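Local structure of putative rhamnosidase (3W5M) at residues Gln40-Val45 with Arg91-Asp96. The protein hydrolyses terminal non-reducing alpha-L-rhamnose residues from alpha-L-rhamnosides, including citrus flavonoids and gum arabic, and binds L-rhamnose through a calcium-dependent carbohydrate-binding module. Sequence-based numbering, arbitrary orientation.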
ATOM      1  N   GLN A  40      23.521  -6.210  29.805  1.00 32.86           N
ATOM      2  CA  GLN A  40      24.050  -7.501  29.381  1.00 30.34           C
ATOM      3  C   GLN A  40      25.570  -7.427  29.156  1.00 30.53           C
ATOM      4  O   GLN A  40      26.057  -6.528  28.484  1.00 29.56           O
ATOM      5  CB  GLN A  40      23.346  -7.970  28.097  1.00 29.51           C
ATOM      6  CG  GLN A  40      23.924  -9.228  27.466  1.00 25.96           C
ATOM      7  CD  GLN A  40      23.414  -9.421  26.059  1.00 24.42           C
ATOM      8  OE1 GLN A  40      22.218  -9.647  25.851  1.00 23.87           O
ATOM      9  NE2 GLN A  40      24.321  -9.357  25.088  1.00 23.71           N
ATOM     10  N   SER A  41      26.297  -8.393  29.732  1.00 32.29           N
ATOM     11  CA  SER A  41      27.736  -8.543  29.504  1.00 32.25           C
ATOM     12  C   SER A  41      28.044  -9.633  28.480  1.00 28.77           C
ATOM     13  O   SER A  41      29.061  -9.554  27.787  1.00 31.26           O
ATOM     14  CB  SER A  41      28.518  -8.813  30.815  1.00 31.14           C
ATOM     15  OG  SER A  41      27.967  -9.893  31.546  1.00 32.74           O
ATOM     16  N   ALA A  42      27.181 -10.646  28.393  1.00 30.21           N
ATOM     17  CA  ALA A  42      27.432 -11.770  27.483  1.00 28.29           C
ATOM     18  C   ALA A  42      26.149 -12.433  27.057  1.00 27.30           C
ATOM     19  O   ALA A  42      25.133 -12.279  27.735  1.00 29.08           O
ATOM     20  CB  ALA A  42      28.354 -12.789  28.166  1.00 28.85           C
ATOM     21  N   TYR A  43      26.190 -13.194  25.960  1.00 25.08           N
ATOM     22  CA  TYR A  43      25.043 -14.021  25.560  1.00 27.04           C
ATOM     23  C   TYR A  43      25.528 -15.353  25.035  1.00 26.13           C
ATOM     24  O   TYR A  43      26.692 -15.501  24.693  1.00 29.50           O
ATOM     25  CB  TYR A  43      24.198 -13.327  24.474  1.00 24.89           C
ATOM     26  CG  TYR A  43      24.922 -13.131  23.148  1.00 25.79           C
ATOM     27  CD1 TYR A  43      24.939 -14.148  22.184  1.00 26.48           C
ATOM     28  CD2 TYR A  43      25.565 -11.926  22.843  1.00 25.33           C
ATOM     29  CE1 TYR A  43      25.586 -13.985  20.972  1.00 26.28           C
ATOM     30  CE2 TYR A  43      26.214 -11.755  21.615  1.00 27.21           C
ATOM     31  CZ  TYR A  43      26.233 -12.798  20.696  1.00 26.47           C
ATOM     32  OH  TYR A  43      26.858 -12.655  19.474  1.00 27.38           O
ATOM     33  N   GLN A  44      24.619 -16.305  24.944  1.00 26.77           N
ATOM     34  CA  GLN A  44      24.913 -17.572  24.319  1.00 28.90           C
ATOM     35  C   GLN A  44      23.697 -18.061  23.607  1.00 27.41           C
ATOM     36  O   GLN A  44      22.638 -18.219  24.225  1.00 26.72           O
ATOM     37  CB  GLN A  44      25.331 -18.617  25.365  1.00 30.64           C
ATOM     38  CG  GLN A  44      25.460 -20.040  24.823  1.00 31.80           C
ATOM     39  CD  GLN A  44      25.913 -21.034  25.886  1.00 33.60           C
ATOM     40  OE1 GLN A  44      25.795 -20.767  27.083  1.00 32.56           O
ATOM     41  NE2 GLN A  44      26.401 -22.200  25.448  1.00 31.57           N
ATOM     42  N   VAL A  45      23.856 -18.358  22.310  1.00 26.60           N
ATOM     43  CA  VAL A  45      22.761 -18.866  21.511  1.00 26.92           C
ATOM     44  C   VAL A  45      22.972 -20.326  21.141  1.00 26.70           C
ATOM     45  O   VAL A  45      24.060 -20.717  20.755  1.00 28.56           O
ATOM     46  CB  VAL A  45      22.569 -18.031  20.216  1.00 25.91           C
ATOM     47  CG1 VAL A  45      21.507 -18.669  19.321  1.00 25.42           C
ATOM     48  CG2 VAL A  45      22.252 -16.578  20.556  1.00 27.22           C
ATOM     49  N   ARG A  91      20.451 -17.398  26.379  1.00 25.76           N
ATOM     50  CA  ARG A  91      20.579 -16.993  27.771  1.00 30.49           C
ATOM     51  C   ARG A  91      21.630 -15.920  27.801  1.00 29.06           C
ATOM     52  O   ARG A  91      22.451 -15.814  26.888  1.00 29.01           O
ATOM     53  CB  ARG A  91      20.953 -18.166  28.703  1.00 30.47           C
ATOM     54  CG  ARG A  91      22.303 -18.796  28.431  1.00 32.47           C
ATOM     55  CD  ARG A  91      22.747 -19.579  29.656  1.00 35.65           C
ATOM     56  NE  ARG A  91      23.956 -20.343  29.394  1.00 37.83           N
ATOM     57  CZ  ARG A  91      24.425 -21.284  30.206  1.00 41.22           C
ATOM     58  NH1 ARG A  91      23.764 -21.568  31.324  1.00 36.61           N
ATOM     59  NH2 ARG A  91      25.548 -21.932  29.894  1.00 39.09           N
ATOM     60  N   VAL A  92      21.574 -15.082  28.826  1.00 28.35           N
ATOM     61  CA  VAL A  92      22.494 -13.967  28.925  1.00 29.00           C
ATOM     62  C   VAL A  92      23.066 -13.898  30.330  1.00 32.75           C
ATOM     63  O   VAL A  92      22.513 -14.490  31.274  1.00 36.14           O
ATOM     64  CB  VAL A  92      21.768 -12.625  28.646  1.00 29.14           C
ATOM     65  CG1 VAL A  92      21.151 -12.599  27.253  1.00 26.26           C
ATOM     66  CG2 VAL A  92      20.698 -12.381  29.698  1.00 29.09           C
ATOM     67  N   TRP A  93      24.145 -13.143  30.446  1.00 31.24           N
ATOM     68  CA  TRP A  93      24.787 -12.816  31.706  1.00 37.19           C
ATOM     69  C   TRP A  93      24.646 -11.314  31.949  1.00 37.74           C
ATOM     70  O   TRP A  93      24.982 -10.498  31.074  1.00 40.62           O
ATOM     71  CB  TRP A  93      26.269 -13.214  31.660  1.00 34.78           C
ATOM     72  CG  TRP A  93      26.475 -14.719  31.674  1.00 36.49           C
ATOM     73  CD1 TRP A  93      26.842 -15.487  32.756  1.00 37.54           C
ATOM     74  CD2 TRP A  93      26.322 -15.637  30.568  1.00 35.85           C
ATOM     75  NE1 TRP A  93      26.914 -16.813  32.390  1.00 37.58           N
ATOM     76  CE2 TRP A  93      26.602 -16.933  31.058  1.00 35.93           C
ATOM     77  CE3 TRP A  93      25.979 -15.488  29.214  1.00 34.82           C
ATOM     78  CZ2 TRP A  93      26.542 -18.076  30.236  1.00 36.31           C
ATOM     79  CZ3 TRP A  93      25.917 -16.618  28.407  1.00 32.92           C
ATOM     80  CH2 TRP A  93      26.208 -17.893  28.915  1.00 34.33           C
ATOM     81  N   ASP A  94      24.133 -10.951  33.125  1.00 36.23           N
ATOM     82  CA  ASP A  94      24.056  -9.537  33.527  1.00 39.29           C
ATOM     83  C   ASP A  94      25.458  -8.987  33.809  1.00 38.16           C
ATOM     84  O   ASP A  94      26.433  -9.716  33.713  1.00 42.34           O
ATOM     85  CB  ASP A  94      23.105  -9.349  34.719  1.00 38.36           C
ATOM     86  CG  ASP A  94      23.484 -10.211  35.927  1.00 43.31           C
ATOM     87  OD1 ASP A  94      24.693 -10.414  36.173  1.00 42.47           O
ATOM     88  OD2 ASP A  94      22.565 -10.686  36.635  1.00 44.82           O
ATOM     89  N   ALA A  95      25.558  -7.712  34.169  1.00 39.12           N
ATOM     90  CA  ALA A  95      26.860  -7.065  34.381  1.00 42.14           C
ATOM     91  C   ALA A  95      27.658  -7.604  35.586  1.00 43.44           C
ATOM     92  O   ALA A  95      28.831  -7.289  35.739  1.00 44.88           O
ATOM     93  CB  ALA A  95      26.684  -5.563  34.489  1.00 39.85           C
ATOM     94  N   ASP A  96      27.023  -8.412  36.432  1.00 48.56           N
ATOM     95  CA  ASP A  96      27.720  -9.063  37.551  1.00 52.42           C
ATOM     96  C   ASP A  96      28.299 -10.419  37.170  1.00 53.06           C
ATOM     97  O   ASP A  96      29.365 -10.802  37.656  1.00 55.90           O
ATOM     98  CB  ASP A  96      26.793  -9.190  38.755  1.00 52.25           C
ATOM     99  CG  ASP A  96      26.428  -7.840  39.340  1.00 56.73           C
ATOM    100  OD1 ASP A  96      27.248  -6.903  39.218  1.00 59.71           O
ATOM    101  OD2 ASP A  96      25.325  -7.707  39.911  1.00 58.49           O
TER
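W93 pairs with two residues at once, S41 and A42, a classic beta bulge in the antiparallel pair of 40-45 and 91-94, parts of strands 40-48 and 85-94, the inner two of four in a sheet of the N-terminal immunoglobulin-like domain. W93 O takes a firm bond from S41 N (2.8 Å, N-H...O angle 165°) and a weak, longer one from A42 N, while W93 N donates to A42 O. Past the bulge pairing is regular: Y43 with V92 is a non-hydrogen-bonded pair, and Q44 with R91 a hydrogen-bonded one.

A42, Q44, R91 and W93 share one face of the sheet, where K64 of strand 60-66 makes a cation-pi contact with W93. The indole reaches across to strand 40-45 by its six-membered ring: W93 CE3 lies 3.7 Å from A42 CB, and CZ3 and CH2 are equally near Q44 CB. Backbone atoms of 42-44 line the ring edge in its plane.

Q44 and R91 run side by side, pointing the same way. With CG of R91 between N and the carbonyl carbon (chi1 63°), its extended chain brings the guanidinium to the amide, and NE and NH2 both donate to Q44 OE1, at 3.0 and 3.1 Å. That oxygen lies close to the guanidinium plane, although the flat groups are 41° apart. D61 holds Q44 NE2, further fixing the amide's rotation. A leucine in place of R91 has neither donor to give Q44 OE1, and the amide would probably be freer to turn.

On the other face, V92 CG1 lies 3.4 Å from Q40 OE1, the side chains crossing at about a right angle; W29 NE1 bonds to that oxygen and D69 O takes Q40 NE2. At the bulged end, S41 OG donates to D94 O over 2.7 Å, from well above the carbonyl plane.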